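Local coordinates for aminoglycoside N(3)-acetyltransferase (Enterobacter cloacae, PDB 6NP3), which transfers an acetyl group from acetyl-CoA to the 3-amino group of 2-deoxystreptamine antibiotics such as gentamicin, probably conferring resistance to them, at residues P164-L170 against V223-R228; I210-Y214 against W261-H266; F87-P93 against R113-P117; I105-C111 against M121-G125; L29-G33 against V241-Q245. All coordinates share one frame; numbering follows the deposited sequence. Where two conformers were deposited one is given.

Contact 1: P164-L170 against V223-R228; sequences PDAVTAL and VERIAR. With LLL ((2R,3R,4R,5R)-2-((1S,2S,3R,4S,6R)-4,6-diamino-3-((2R,3R,6S)-3-amino-6-(aminomethyl)-tetrahydro-2H-pyran-2-yloxy)-2-hydr oxycyclohexyloxy)-5-methyl-4-(methylamino)-tetrahydro-2H-pyran-3,5-diol), chain B.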
# COMPACT_ATOMS: atom_id res chain seq x y z
N PRO A 164 0.66 -0.53 -13.38
CA PRO A 164 1.10 0.81 -12.92
C PRO A 164 0.12 1.48 -11.98
O PRO A 164 0.52 2.39 -11.24
CB PRO A 164 1.28 1.59 -14.23
CG PRO A 164 0.39 0.86 -15.23
CD PRO A 164 0.48 -0.60 -14.84
N ASP A 165 -1.13 1.03 -11.95
CA ASP A 165 -2.11 1.58 -11.02
C ASP A 165 -1.83 1.18 -9.58
O ASP A 165 -2.46 1.72 -8.67
CB ASP A 165 -3.50 1.03 -11.35
CG ASP A 165 -3.64 -0.45 -10.97
OD1 ASP A 165 -3.10 -1.29 -11.71
OD2 ASP A 165 -4.25 -0.78 -9.93
N ALA A 166 -0.91 0.24 -9.35
CA ALA A 166 -0.80 -0.42 -8.06
C ALA A 166 0.05 0.32 -7.05
O ALA A 166 0.07 -0.07 -5.89
CB ALA A 166 -0.21 -1.82 -8.26
N VAL A 167 0.67 1.44 -7.43
CA VAL A 167 1.76 2.05 -6.65
C VAL A 167 1.20 2.99 -5.58
O VAL A 167 1.11 4.21 -5.76
CB VAL A 167 2.72 2.77 -7.60
CG1 VAL A 167 3.89 3.30 -6.81
CG2 VAL A 167 3.17 1.89 -8.75
N THR A 168 0.84 2.40 -4.44
CA THR A 168 0.21 3.16 -3.37
C THR A 168 1.04 4.34 -2.94
O THR A 168 0.49 5.38 -2.55
CB THR A 168 0.00 2.23 -2.16
OG1 THR A 168 -0.56 0.99 -2.60
CG2 THR A 168 -0.84 2.86 -1.12
N ALA A 169 2.36 4.21 -2.96
CA ALA A 169 3.17 5.31 -2.48
C ALA A 169 2.93 6.60 -3.25
O ALA A 169 3.17 7.68 -2.69
CB ALA A 169 4.64 4.97 -2.50
N LEU A 170 2.50 6.52 -4.51
CA LEU A 170 2.23 7.73 -5.27
C LEU A 170 1.05 8.53 -4.72
O LEU A 170 0.93 9.71 -5.07
CB LEU A 170 2.06 7.43 -6.75
CG LEU A 170 3.38 7.31 -7.52
CD1 LEU A 170 3.16 6.72 -8.89
CD2 LEU A 170 4.03 8.68 -7.61
N VAL A 223 -2.13 8.09 -10.27
CA VAL A 223 -1.08 7.11 -9.94
C VAL A 223 -0.67 6.35 -11.19
O VAL A 223 0.52 6.20 -11.50
CB VAL A 223 -1.58 6.15 -8.85
CG1 VAL A 223 -0.62 4.98 -8.66
CG2 VAL A 223 -1.77 6.90 -7.57
N GLU A 224 -1.66 5.83 -11.92
CA GLU A 224 -1.37 5.05 -13.12
C GLU A 224 -0.68 5.89 -14.17
O GLU A 224 0.27 5.43 -14.82
CB GLU A 224 -2.66 4.44 -13.67
CG GLU A 224 -2.43 3.64 -14.93
CD GLU A 224 -3.63 2.85 -15.41
OE1 GLU A 224 -4.62 2.72 -14.66
OE2 GLU A 224 -3.56 2.34 -16.54
N ARG A 225 -1.16 7.11 -14.40
CA ARG A 225 -0.56 7.93 -15.43
C ARG A 225 0.87 8.30 -15.07
O ARG A 225 1.75 8.31 -15.94
CB ARG A 225 -1.42 9.17 -15.66
CG ARG A 225 -2.83 8.85 -16.18
CD ARG A 225 -3.36 9.87 -17.24
NE ARG A 225 -2.33 10.10 -18.25
CZ ARG A 225 -1.85 11.28 -18.60
NH1 ARG A 225 -2.34 12.40 -18.07
NH2 ARG A 225 -0.90 11.35 -19.51
N ILE A 226 1.11 8.64 -13.80
CA ILE A 226 2.47 8.98 -13.37
C ILE A 226 3.38 7.77 -13.52
O ILE A 226 4.49 7.88 -14.06
CB ILE A 226 2.46 9.47 -11.91
CG1 ILE A 226 1.72 10.79 -11.78
CG2 ILE A 226 3.88 9.57 -11.39
CD1 ILE A 226 1.39 11.11 -10.36
N ALA A 227 2.94 6.61 -13.05
CA ALA A 227 3.81 5.44 -13.05
C ALA A 227 4.12 4.98 -14.47
O ALA A 227 5.27 4.60 -14.76
CB ALA A 227 3.14 4.32 -12.25
N ARG A 228 3.14 5.02 -15.37
CA ARG A 228 3.43 4.66 -16.76
C ARG A 228 4.48 5.58 -17.36
O ARG A 228 5.41 5.11 -18.04
CB ARG A 228 2.16 4.74 -17.61
CG ARG A 228 1.23 3.58 -17.55
CD ARG A 228 0.06 3.71 -18.54
NE ARG A 228 -1.01 2.79 -18.18
CZ ARG A 228 -0.95 1.48 -18.33
NH1 ARG A 228 0.13 0.92 -18.85
NH2 ARG A 228 -1.97 0.71 -17.97
C11 LLL B . -8.30 1.23 -7.23
O11 LLL B . -7.20 1.66 -6.39
C21 LLL B . -7.78 0.09 -8.11
N21 LLL B . -7.11 -0.86 -7.23
C31 LLL B . -6.73 0.60 -9.03
C41 LLL B . -7.35 1.67 -9.91
C51 LLL B . -7.92 2.76 -9.01
O51 LLL B . -8.84 2.22 -8.10
C61 LLL B . -8.65 3.80 -9.83
N61 LLL B . -9.19 4.81 -8.92
C12 LLL B . -7.24 2.92 -2.37
N12 LLL B . -7.36 3.67 -1.12
C22 LLL B . -6.26 3.59 -3.33
C32 LLL B . -6.15 2.71 -4.55
N32 LLL B . -5.19 3.30 -5.49
C42 LLL B . -7.47 2.54 -5.29
C52 LLL B . -8.53 2.01 -4.32
O52 LLL B . -9.78 2.03 -4.96
C62 LLL B . -8.61 2.83 -3.05
O62 LLL B . -9.49 2.17 -2.16
C13 LLL B . -10.56 2.93 -1.60
C23 LLL B . -10.84 2.34 -0.22
O23 LLL B . -9.63 2.35 0.52
C33 LLL B . -11.29 0.87 -0.34
N33 LLL B . -11.67 0.35 1.00
C43 LLL B . -12.50 0.81 -1.30
O43 LLL B . -13.58 1.43 -0.64
C53 LLL B . -12.17 1.53 -2.61
O53 LLL B . -11.75 2.86 -2.41
C83 LLL B . -12.83 -0.65 -1.63
C93 LLL B . -10.94 -0.90 1.29
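Asp165 and Glu224 bring the two backbones within 4.1 Å at their CA atoms, where a loop without regular structure crosses the first turns of helix 222-233. An inverse gamma turn centred on Val167 and a type I beta turn from Val167 to Leu170 present both residues to the helix. Val223 fills the bend: its CG1 lies 3.5 Å from Val167 O, while its CG2 meets Leu170 CB. Leu170 CD1 reaches Ile226 CG2 at 3.9 Å. Pro164 CB packs on Ala227 CB, and Pro164 CG sits 3.4 Å above the centre of the Arg228 guanidinium. That group is held at its edge by a salt bridge, Arg228 NH2 to Glu224 OE2 (2.7 Å, 150° at the hydrogen). Asp165 lies in the gentamicin pocket, its carboxylate near the ligand in the given conformer, though the exact approach is doubtful. Apolar packing, with charge pairing confined to the helix, thus joins helix 222-233 to the loop carrying Asp165 and Thr168 of the acetyl-CoA site.

Contact 2: I210-Y214 against W261-H266; sequences ILDEY and WLEARH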
# COMPACT_ATOMS: atom_id res chain seq x y z
N ILE A 210 -7.26 12.31 -7.62
CA ILE A 210 -6.95 13.54 -6.91
C ILE A 210 -7.59 14.75 -7.58
O ILE A 210 -7.80 15.77 -6.92
CB ILE A 210 -5.43 13.70 -6.74
CG1 ILE A 210 -5.09 14.82 -5.74
CG2 ILE A 210 -4.71 13.90 -8.08
CD1 ILE A 210 -5.59 14.61 -4.35
N LEU A 211 -7.81 14.69 -8.89
CA LEU A 211 -8.57 15.71 -9.61
C LEU A 211 -9.70 15.02 -10.35
O LEU A 211 -9.66 13.81 -10.60
CB LEU A 211 -7.71 16.44 -10.64
CG LEU A 211 -6.47 17.18 -10.17
CD1 LEU A 211 -5.80 17.85 -11.38
CD2 LEU A 211 -6.77 18.18 -9.09
N ASP A 212 -10.71 15.82 -10.73
CA ASP A 212 -11.87 15.27 -11.44
C ASP A 212 -11.45 14.43 -12.64
O ASP A 212 -12.01 13.37 -12.89
CB ASP A 212 -12.80 16.40 -11.90
CG ASP A 212 -13.46 17.13 -10.74
OD1 ASP A 212 -13.49 16.59 -9.62
OD2 ASP A 212 -13.97 18.26 -10.97
N GLU A 213 -10.45 14.90 -13.39
CA GLU A 213 -10.07 14.20 -14.61
C GLU A 213 -9.39 12.87 -14.33
O GLU A 213 -9.21 12.09 -15.27
CB GLU A 213 -9.16 15.08 -15.46
CG GLU A 213 -7.84 15.44 -14.80
CD GLU A 213 -7.18 16.60 -15.50
OE1 GLU A 213 -6.36 16.38 -16.41
OE2 GLU A 213 -7.50 17.75 -15.15
N TYR A 214 -9.02 12.60 -13.08
CA TYR A 214 -8.40 11.34 -12.69
C TYR A 214 -9.36 10.42 -11.94
O TYR A 214 -8.93 9.37 -11.44
CB TYR A 214 -7.13 11.57 -11.85
CG TYR A 214 -6.11 12.41 -12.55
CD1 TYR A 214 -5.58 12.02 -13.76
CD2 TYR A 214 -5.65 13.59 -11.98
CE1 TYR A 214 -4.66 12.80 -14.41
CE2 TYR A 214 -4.70 14.34 -12.60
CZ TYR A 214 -4.22 13.97 -13.82
OH TYR A 214 -3.28 14.76 -14.46
N TRP A 261 5.43 15.86 -11.74
CA TRP A 261 4.53 15.57 -12.85
C TRP A 261 3.21 16.29 -12.66
O TRP A 261 2.70 16.95 -13.58
CB TRP A 261 4.33 14.06 -12.92
CG TRP A 261 3.61 13.49 -14.09
CD1 TRP A 261 4.18 12.91 -15.18
CD2 TRP A 261 2.19 13.37 -14.27
NE1 TRP A 261 3.22 12.45 -16.04
CE2 TRP A 261 1.99 12.73 -15.50
CE3 TRP A 261 1.08 13.77 -13.51
CZ2 TRP A 261 0.72 12.45 -15.99
CZ3 TRP A 261 -0.18 13.49 -14.00
CH2 TRP A 261 -0.35 12.84 -15.24
N LEU A 262 2.63 16.17 -11.46
CA LEU A 262 1.38 16.85 -11.14
C LEU A 262 1.55 18.36 -11.19
O LEU A 262 0.70 19.07 -11.75
CB LEU A 262 0.88 16.42 -9.77
CG LEU A 262 0.36 14.99 -9.71
CD1 LEU A 262 0.27 14.53 -8.27
CD2 LEU A 262 -0.97 14.83 -10.43
N GLU A 263 2.62 18.90 -10.60
CA GLU A 263 2.78 20.35 -10.53
C GLU A 263 3.09 20.98 -11.88
O GLU A 263 2.74 22.15 -12.12
CB GLU A 263 3.85 20.71 -9.50
CG GLU A 263 3.34 20.41 -8.09
CD GLU A 263 4.31 20.60 -6.93
OE1 GLU A 263 5.48 20.97 -7.14
OE2 GLU A 263 3.89 20.33 -5.77
N ALA A 264 3.68 20.20 -12.80
CA ALA A 264 3.91 20.69 -14.15
C ALA A 264 2.61 20.77 -14.94
O ALA A 264 2.51 21.57 -15.88
CB ALA A 264 4.91 19.80 -14.88
N ARG A 265 1.61 19.97 -14.59
CA ARG A 265 0.40 19.86 -15.39
C ARG A 265 -0.77 20.65 -14.85
O ARG A 265 -1.73 20.90 -15.60
CB ARG A 265 -0.04 18.40 -15.52
CG ARG A 265 0.82 17.64 -16.45
CD ARG A 265 0.67 16.15 -16.35
NE ARG A 265 1.51 15.52 -17.37
CZ ARG A 265 2.84 15.52 -17.37
NH1 ARG A 265 3.50 14.93 -18.35
NH2 ARG A 265 3.52 16.10 -16.39
N HIS A 266 -0.74 21.06 -13.59
CA HIS A 266 -1.90 21.64 -12.94
C HIS A 266 -1.51 22.91 -12.21
O HIS A 266 -0.56 22.92 -11.43
CB HIS A 266 -2.56 20.58 -12.05
CG HIS A 266 -2.93 19.34 -12.80
ND1 HIS A 266 -3.93 19.32 -13.75
CD2 HIS A 266 -2.41 18.09 -12.78
CE1 HIS A 266 -4.02 18.11 -14.27
NE2 HIS A 266 -3.11 17.34 -13.70
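The His266 ring is covered on both faces: Leu211 CD1 stands over one, and Arg265 CB lies against the other, offset toward the rim. The Leu211 methyl makes a CH-pi contact, 3.3 Å from the His266 ring centroid and only 9° off the normal. Two oxygens lie in the plane at the ring's edge, Tyr214 OH and Glu213 OE1. The first makes the one hydrogen bond between the segments, Tyr214 OH to His266 NE2 at 2.7 Å, and either atom could be the donor. The phenol and imidazole planes stand at 89°, although the rings meet obliquely. Glu213 adds its CG over the centre of the Tyr214 ring, 3.8 Å above the plane; a chi1 of 62° sets that CG between its own backbone N and carbonyl carbon. Its carboxylate then reaches the histidine, with OE1 3.6 Å from His266 CE1. Farther up the helix, Trp261 offers its benzo edge, CZ3 lying 3.4 Å from Tyr214 OH, while its NE1 is bonded to Asp229 of helix 222-233. Leu262 CD2 touches Tyr214 CE2. Tyr214 therefore joins the loop before helix 222-233 to the C-terminal part of helix 251-265 and the residue that follows, its short bond flanked by apolar Leu211, Leu262 and Trp261 and by the Glu213 carboxylate. That carboxylate would be expected to favour a protonated His266, though the charge is not seen.

Contact 3: F87-P93 against R113-P117; sequences FDPDHAP and RSAHP. Unlike the reference sequence in segment 113-117: Ser114 (reference Thr).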
# COMPACT_ATOMS: atom_id res chain seq x y z
N PHE A 87 -12.70 -1.73 14.14
CA PHE A 87 -11.44 -2.23 13.58
C PHE A 87 -10.56 -2.76 14.70
O PHE A 87 -10.18 -2.02 15.61
CB PHE A 87 -10.72 -1.12 12.82
CG PHE A 87 -9.40 -1.54 12.23
CD1 PHE A 87 -9.33 -2.44 11.19
CD2 PHE A 87 -8.22 -0.99 12.70
CE1 PHE A 87 -8.13 -2.80 10.64
CE2 PHE A 87 -6.99 -1.37 12.13
CZ PHE A 87 -6.98 -2.25 11.11
N ASP A 88 -10.22 -4.03 14.62
CA ASP A 88 -9.34 -4.65 15.61
C ASP A 88 -8.09 -5.09 14.86
O ASP A 88 -8.16 -6.05 14.07
CB ASP A 88 -10.04 -5.85 16.24
CG ASP A 88 -9.22 -6.48 17.34
OD1 ASP A 88 -8.00 -6.23 17.38
OD2 ASP A 88 -9.81 -7.23 18.15
N PRO A 89 -6.96 -4.39 15.02
CA PRO A 89 -5.80 -4.67 14.15
C PRO A 89 -5.29 -6.09 14.27
O PRO A 89 -4.73 -6.63 13.31
CB PRO A 89 -4.75 -3.65 14.63
CG PRO A 89 -5.21 -3.20 15.98
CD PRO A 89 -6.70 -3.25 15.92
N ASP A 90 -5.51 -6.74 15.42
CA ASP A 90 -5.02 -8.10 15.60
C ASP A 90 -5.86 -9.13 14.86
O ASP A 90 -5.37 -10.24 14.62
CB ASP A 90 -4.94 -8.46 17.10
CG ASP A 90 -3.98 -7.57 17.88
OD1 ASP A 90 -2.87 -7.29 17.37
OD2 ASP A 90 -4.31 -7.17 19.01
N HIS A 91 -7.10 -8.80 14.52
CA HIS A 91 -8.03 -9.79 13.96
C HIS A 91 -8.65 -9.40 12.63
O HIS A 91 -9.17 -10.29 11.95
CB HIS A 91 -9.13 -10.09 14.98
CG HIS A 91 -8.59 -10.64 16.26
ND1 HIS A 91 -8.34 -9.86 17.37
CD2 HIS A 91 -8.18 -11.89 16.59
CE1 HIS A 91 -7.85 -10.61 18.34
NE2 HIS A 91 -7.74 -11.85 17.89
N ALA A 92 -8.59 -8.15 12.22
CA ALA A 92 -9.31 -7.71 11.03
C ALA A 92 -8.63 -8.24 9.77
O ALA A 92 -7.45 -7.93 9.54
CB ALA A 92 -9.33 -6.18 11.02
N PRO A 93 -9.31 -8.97 8.91
CA PRO A 93 -8.64 -9.45 7.70
C PRO A 93 -8.35 -8.34 6.69
O PRO A 93 -9.01 -7.30 6.66
CB PRO A 93 -9.62 -10.48 7.12
CG PRO A 93 -10.91 -10.27 7.85
CD PRO A 93 -10.62 -9.61 9.14
N ARG A 113 0.71 -3.82 12.72
CA ARG A 113 -0.41 -3.34 11.91
C ARG A 113 -0.75 -1.91 12.28
O ARG A 113 -0.86 -1.58 13.46
CB ARG A 113 -1.64 -4.22 12.15
CG ARG A 113 -2.93 -3.84 11.41
CD ARG A 113 -3.07 -4.69 10.21
NE ARG A 113 -4.28 -4.61 9.40
CZ ARG A 113 -5.29 -5.48 9.44
NH1 ARG A 113 -5.32 -6.47 10.34
NH2 ARG A 113 -6.27 -5.34 8.54
N SER A 114 -0.95 -1.06 11.27
CA SER A 114 -1.26 0.33 11.55
C SER A 114 -2.74 0.50 11.90
O SER A 114 -3.59 -0.30 11.54
CB SER A 114 -0.85 1.25 10.41
OG SER A 114 -1.81 1.26 9.37
N ALA A 115 -3.01 1.61 12.57
CA ALA A 115 -4.29 1.89 13.20
C ALA A 115 -5.35 2.49 12.28
O ALA A 115 -6.50 2.64 12.72
CB ALA A 115 -4.05 2.86 14.37
N HIS A 116 -5.02 2.90 11.08
CA HIS A 116 -6.00 3.48 10.17
C HIS A 116 -6.78 2.36 9.51
O HIS A 116 -6.21 1.55 8.79
CB HIS A 116 -5.27 4.30 9.13
CG HIS A 116 -6.14 5.18 8.33
ND1 HIS A 116 -7.22 4.73 7.59
CD2 HIS A 116 -6.06 6.52 8.12
CE1 HIS A 116 -7.76 5.77 6.97
NE2 HIS A 116 -7.06 6.85 7.26
N PRO A 117 -8.08 2.25 9.78
CA PRO A 117 -8.77 1.03 9.36
C PRO A 117 -8.84 0.86 7.85
O PRO A 117 -8.67 -0.26 7.36
CB PRO A 117 -10.16 1.15 10.01
CG PRO A 117 -9.94 2.00 11.19
CD PRO A 117 -8.92 3.03 10.71
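Arg113 reaches from the end of strand 112-113 to two backbone carbonyls of the 87-93 loop. Its firmest bond there is NH1 to Ala92 O, 2.7 Å with 151° at the hydrogen, lying in both the carbonyl and the guanidinium planes. Two weak bonds accompany it, NH2 to the same Ala92 O at 3.0 Å and NH1 to Pro89 O at 3.0 Å. The chain bends at chi2 (99°), which carries the guanidinium over toward this loop, while NE and NH2 find further acceptors in Ser120 OG and Ser61 O. The loop is itself folded round Asp88, whose OD1 accepts from Asp90 N in an Asx turn and whose backbone O accepts from both His91 N and Ala92 N. Packing surrounds the polar core. Pro89 CB rests 3.7 Å from Arg113 CG. The Phe87 ring stands almost at right angles to the guanidinium, planes 86° apart, with its rim against one guanidinium face and Arg113 NH2 near its own plane. Pro117 covers one face of the phenyl group: its CA is 3.8 Å from the Phe87 centroid, a CH-pi contact, and its CB lies 3.6 Å from Phe87 CG. Trp62 meets Phe87 edge-to-face from outside the two segments. No strand pairing joins the two segments; Arg113, bonded to Ala92 O and weakly to Pro89 O, and the Phe87-Pro117 packing do so, and the carbonyl dipoles, with that of Ser61, probably stabilise the arginine's positive charge.

Contact 4: I105-C111 against M121-G125; sequences IRTYPGC and MAAIG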
# COMPACT_ATOMS: atom_id res chain seq x y z
N ILE A 105 0.71 -11.83 4.69
CA ILE A 105 1.66 -10.91 5.31
C ILE A 105 1.18 -10.50 6.70
O ILE A 105 1.92 -10.54 7.69
CB ILE A 105 1.88 -9.69 4.40
CG1 ILE A 105 2.59 -10.11 3.10
CG2 ILE A 105 2.68 -8.62 5.13
CD1 ILE A 105 2.80 -8.99 2.09
N ARG A 106 -0.07 -10.05 6.79
CA ARG A 106 -0.50 -9.46 8.05
C ARG A 106 -0.61 -10.47 9.18
O ARG A 106 -0.48 -10.09 10.34
CB ARG A 106 -1.79 -8.66 7.86
CG ARG A 106 -3.05 -9.49 7.77
CD ARG A 106 -3.82 -9.49 9.08
NE ARG A 106 -4.99 -10.34 8.99
CZ ARG A 106 -5.62 -10.85 10.03
NH1 ARG A 106 -5.26 -10.49 11.25
NH2 ARG A 106 -6.66 -11.65 9.84
N THR A 107 -0.83 -11.75 8.87
CA THR A 107 -0.87 -12.80 9.90
C THR A 107 0.50 -13.40 10.22
O THR A 107 0.59 -14.31 11.06
CB THR A 107 -1.85 -13.91 9.50
OG1 THR A 107 -1.49 -14.45 8.22
CG2 THR A 107 -3.28 -13.39 9.47
N TYR A 108 1.55 -12.94 9.58
CA TYR A 108 2.88 -13.47 9.87
C TYR A 108 3.25 -13.16 11.31
O TYR A 108 3.01 -12.05 11.81
CB TYR A 108 3.90 -12.83 8.93
CG TYR A 108 5.23 -13.52 8.95
CD1 TYR A 108 5.40 -14.71 8.27
CD2 TYR A 108 6.30 -12.99 9.66
CE1 TYR A 108 6.60 -15.37 8.28
CE2 TYR A 108 7.52 -13.65 9.68
CZ TYR A 108 7.65 -14.83 8.98
OH TYR A 108 8.85 -15.50 8.98
N PRO A 109 3.85 -14.11 12.03
CA PRO A 109 4.19 -13.83 13.43
C PRO A 109 5.10 -12.61 13.56
O PRO A 109 6.10 -12.49 12.87
CB PRO A 109 4.87 -15.11 13.90
CG PRO A 109 4.37 -16.16 12.97
CD PRO A 109 4.21 -15.48 11.64
N GLY A 110 4.73 -11.72 14.46
CA GLY A 110 5.48 -10.51 14.69
C GLY A 110 5.11 -9.35 13.79
O GLY A 110 5.65 -8.25 13.99
N CYS A 111 4.25 -9.55 12.78
CA CYS A 111 3.82 -8.45 11.93
C CYS A 111 3.15 -7.40 12.81
O CYS A 111 2.39 -7.72 13.72
CB CYS A 111 2.84 -8.96 10.87
SG CYS A 111 2.45 -7.78 9.64
N MET A 121 -1.76 -0.48 7.16
CA MET A 121 -0.48 -0.95 6.67
C MET A 121 0.11 -1.99 7.62
O MET A 121 0.06 -1.81 8.84
CB MET A 121 0.51 0.22 6.60
CG MET A 121 0.07 1.38 5.72
SD MET A 121 0.37 1.07 4.00
CE MET A 121 -0.58 2.40 3.27
N ALA A 122 0.72 -3.03 7.05
CA ALA A 122 1.33 -4.10 7.82
C ALA A 122 2.83 -4.04 7.60
O ALA A 122 3.27 -3.81 6.48
CB ALA A 122 0.79 -5.44 7.35
N ALA A 123 3.61 -4.26 8.66
CA ALA A 123 5.05 -4.26 8.53
C ALA A 123 5.68 -5.39 9.31
O ALA A 123 5.30 -5.69 10.45
CB ALA A 123 5.67 -2.95 9.04
N ILE A 124 6.72 -5.96 8.70
CA ILE A 124 7.52 -7.02 9.29
C ILE A 124 8.97 -6.55 9.28
O ILE A 124 9.48 -6.14 8.23
CB ILE A 124 7.40 -8.33 8.48
CG1 ILE A 124 5.97 -8.86 8.53
CG2 ILE A 124 8.35 -9.39 9.03
CD1 ILE A 124 5.63 -9.84 7.49
N GLY A 125 9.65 -6.67 10.41
CA GLY A 125 11.07 -6.40 10.50
C GLY A 125 11.40 -5.52 11.68
O GLY A 125 10.50 -5.07 12.42
O HOH W 1 8.17 -7.73 12.74
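Ile124, Cys111 and Ala122 carry most of the buried surface, and Ile124 gives the largest share. Its CG1 is placed anti to the carbonyl carbon (chi1 -64°), and from there CD1 projects into the bend of 105-111. That methyl lies 3.7 Å from Tyr108 CB and 4.0 Å from Ile105 CG2, the tyrosine side chain crossing the isoleucine at about a right angle. Cys111 closes the bend. With its sulfur anti to the backbone N (chi1 -171°), SG settles between strand side chains, 3.7 Å from Ala122 CB and 3.8 Å from Ile124 CG1. Its CA also makes a CA-H...O contact with Ala123 O at 3.5 Å. Ala122 CB points to the helix end and meets Arg106 CB at 4.2 Å. The type II turn from Tyr108 to Cys111 brings Gly110 O to a water, which donates to it and accepts from Gly125 N, linking the backbones beyond the apolar patch. The contact thus packs the end of helix 101-106 and the turn after it on strand 121-124, next to edge strand 112-113. Ile105 and Tyr108 also touch helix 39-50, while Ala123 faces helix 128-132 from the strand's other side.

Contact 5: L29-G33 against V241-Q245; sequences LRAVG and VGGAQ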
# COMPACT_ATOMS: atom_id res chain seq x y z
N LEU A 29 -0.76 -12.67 -7.73
CA LEU A 29 -0.43 -14.08 -7.55
C LEU A 29 -0.75 -14.91 -8.79
O LEU A 29 -0.08 -15.91 -9.03
CB LEU A 29 -1.13 -14.63 -6.31
CG LEU A 29 -0.56 -14.13 -4.97
CD1 LEU A 29 -1.48 -14.46 -3.82
CD2 LEU A 29 0.84 -14.71 -4.72
N ARG A 30 -1.74 -14.49 -9.58
CA ARG A 30 -2.03 -15.19 -10.84
C ARG A 30 -0.84 -15.12 -11.79
O ARG A 30 -0.53 -16.09 -12.49
CB ARG A 30 -3.28 -14.58 -11.48
CG ARG A 30 -3.94 -15.45 -12.56
CD ARG A 30 -5.31 -14.92 -13.01
NE ARG A 30 -5.95 -14.02 -12.05
CZ ARG A 30 -6.67 -14.41 -11.00
NH1 ARG A 30 -6.84 -15.70 -10.74
NH2 ARG A 30 -7.20 -13.50 -10.20
N ALA A 31 -0.15 -13.98 -11.82
CA ALA A 31 1.01 -13.85 -12.68
C ALA A 31 2.19 -14.65 -12.15
O ALA A 31 2.99 -15.18 -12.94
CB ALA A 31 1.43 -12.38 -12.79
N VAL A 32 2.32 -14.77 -10.83
CA VAL A 32 3.43 -15.52 -10.25
C VAL A 32 3.33 -16.99 -10.60
O VAL A 32 4.35 -17.64 -10.91
CB VAL A 32 3.47 -15.30 -8.72
CG1 VAL A 32 4.45 -16.25 -8.07
CG2 VAL A 32 3.82 -13.85 -8.40
N GLY A 33 2.13 -17.56 -10.55
CA GLY A 33 1.95 -18.96 -10.83
C GLY A 33 2.07 -19.84 -9.61
O GLY A 33 2.32 -19.37 -8.49
N VAL A 241 9.82 -12.86 -11.15
CA VAL A 241 9.66 -13.46 -9.83
C VAL A 241 8.54 -14.48 -9.99
O VAL A 241 7.43 -14.11 -10.39
CB VAL A 241 9.30 -12.41 -8.76
CG1 VAL A 241 9.04 -13.08 -7.44
CG2 VAL A 241 10.43 -11.40 -8.64
N GLY A 242 8.86 -15.75 -9.79
CA GLY A 242 7.99 -16.79 -10.30
C GLY A 242 7.82 -16.59 -11.79
O GLY A 242 8.79 -16.32 -12.52
N GLY A 243 6.59 -16.67 -12.25
CA GLY A 243 6.27 -16.39 -13.63
C GLY A 243 5.95 -14.95 -13.95
O GLY A 243 5.56 -14.65 -15.09
N ALA A 244 6.11 -14.03 -13.00
CA ALA A 244 5.61 -12.66 -13.15
C ALA A 244 6.72 -11.71 -13.55
O ALA A 244 7.79 -11.70 -12.93
CB ALA A 244 5.03 -12.20 -11.82
N GLN A 245 6.45 -10.87 -14.54
CA GLN A 245 7.34 -9.76 -14.83
C GLN A 245 7.30 -8.79 -13.65
O GLN A 245 6.22 -8.32 -13.25
CB GLN A 245 6.88 -9.03 -16.09
CG GLN A 245 6.93 -9.84 -17.36
CD GLN A 245 5.74 -9.58 -18.25
OE1 GLN A 245 5.69 -8.58 -18.96
NE2 GLN A 245 4.77 -10.48 -18.21
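Val32 and Gly243 approach to 4.5 Å between CA atoms, where the short helix 29-32 ends against the type II' turn from Val241 to Ala244, and the peptides are joined by Gly243 N to Val32 O (2.8 Å, 164° at the hydrogen). The donor comes in tilted 26° from the carbonyl plane. Ala31 O lies close to the turn as well, 3.1 Å from Gly243 C, so main chain presses on main chain. Gly242, with its positive phi, and Gly243 let the main chain of the turn come this close to the helix end. The side-chain part is small and apolar. Ala244 CB sits 3.7 Å from Ala31 CB and 4.0 Å from Val32 CG2, the valine branch that lies beside its backbone N. The helix, whose Leu29 and Arg30 belong to the CoA site, follows strand 22-27; the turn joins strands 237-241 and 244-250 at the sheet's margin. Ile160 of strand 156-160, which lies between strands 22-27 and 244-250, touches Val32, Val241 and Ala244.

Contacts 2 and 5 are mostly buried although they lie far from the chain's centre, whereas 1, 3 and 4 mix buried and open residues. Helix 222-233 of contact 1 packs on helix 251-265 of contact 2, Ile226 meeting Trp261 and Leu262. Contacts 3 and 4, centres 11 Å apart and across the chain's centre from contacts 1 and 2, touch where Ser114 of contact 3 pairs by its backbone with Met121 of contact 4. Contacts 4 and 5 reach the same mixed sheet near its two ends. Chemistry varies with place: apolar packing dominates 1 and 4, an arginine holds the loops of 3, a tyrosine-histidine bond joins 2, and a backbone bond joins 5. Only contact 1 holds a residue of the antibiotic pocket.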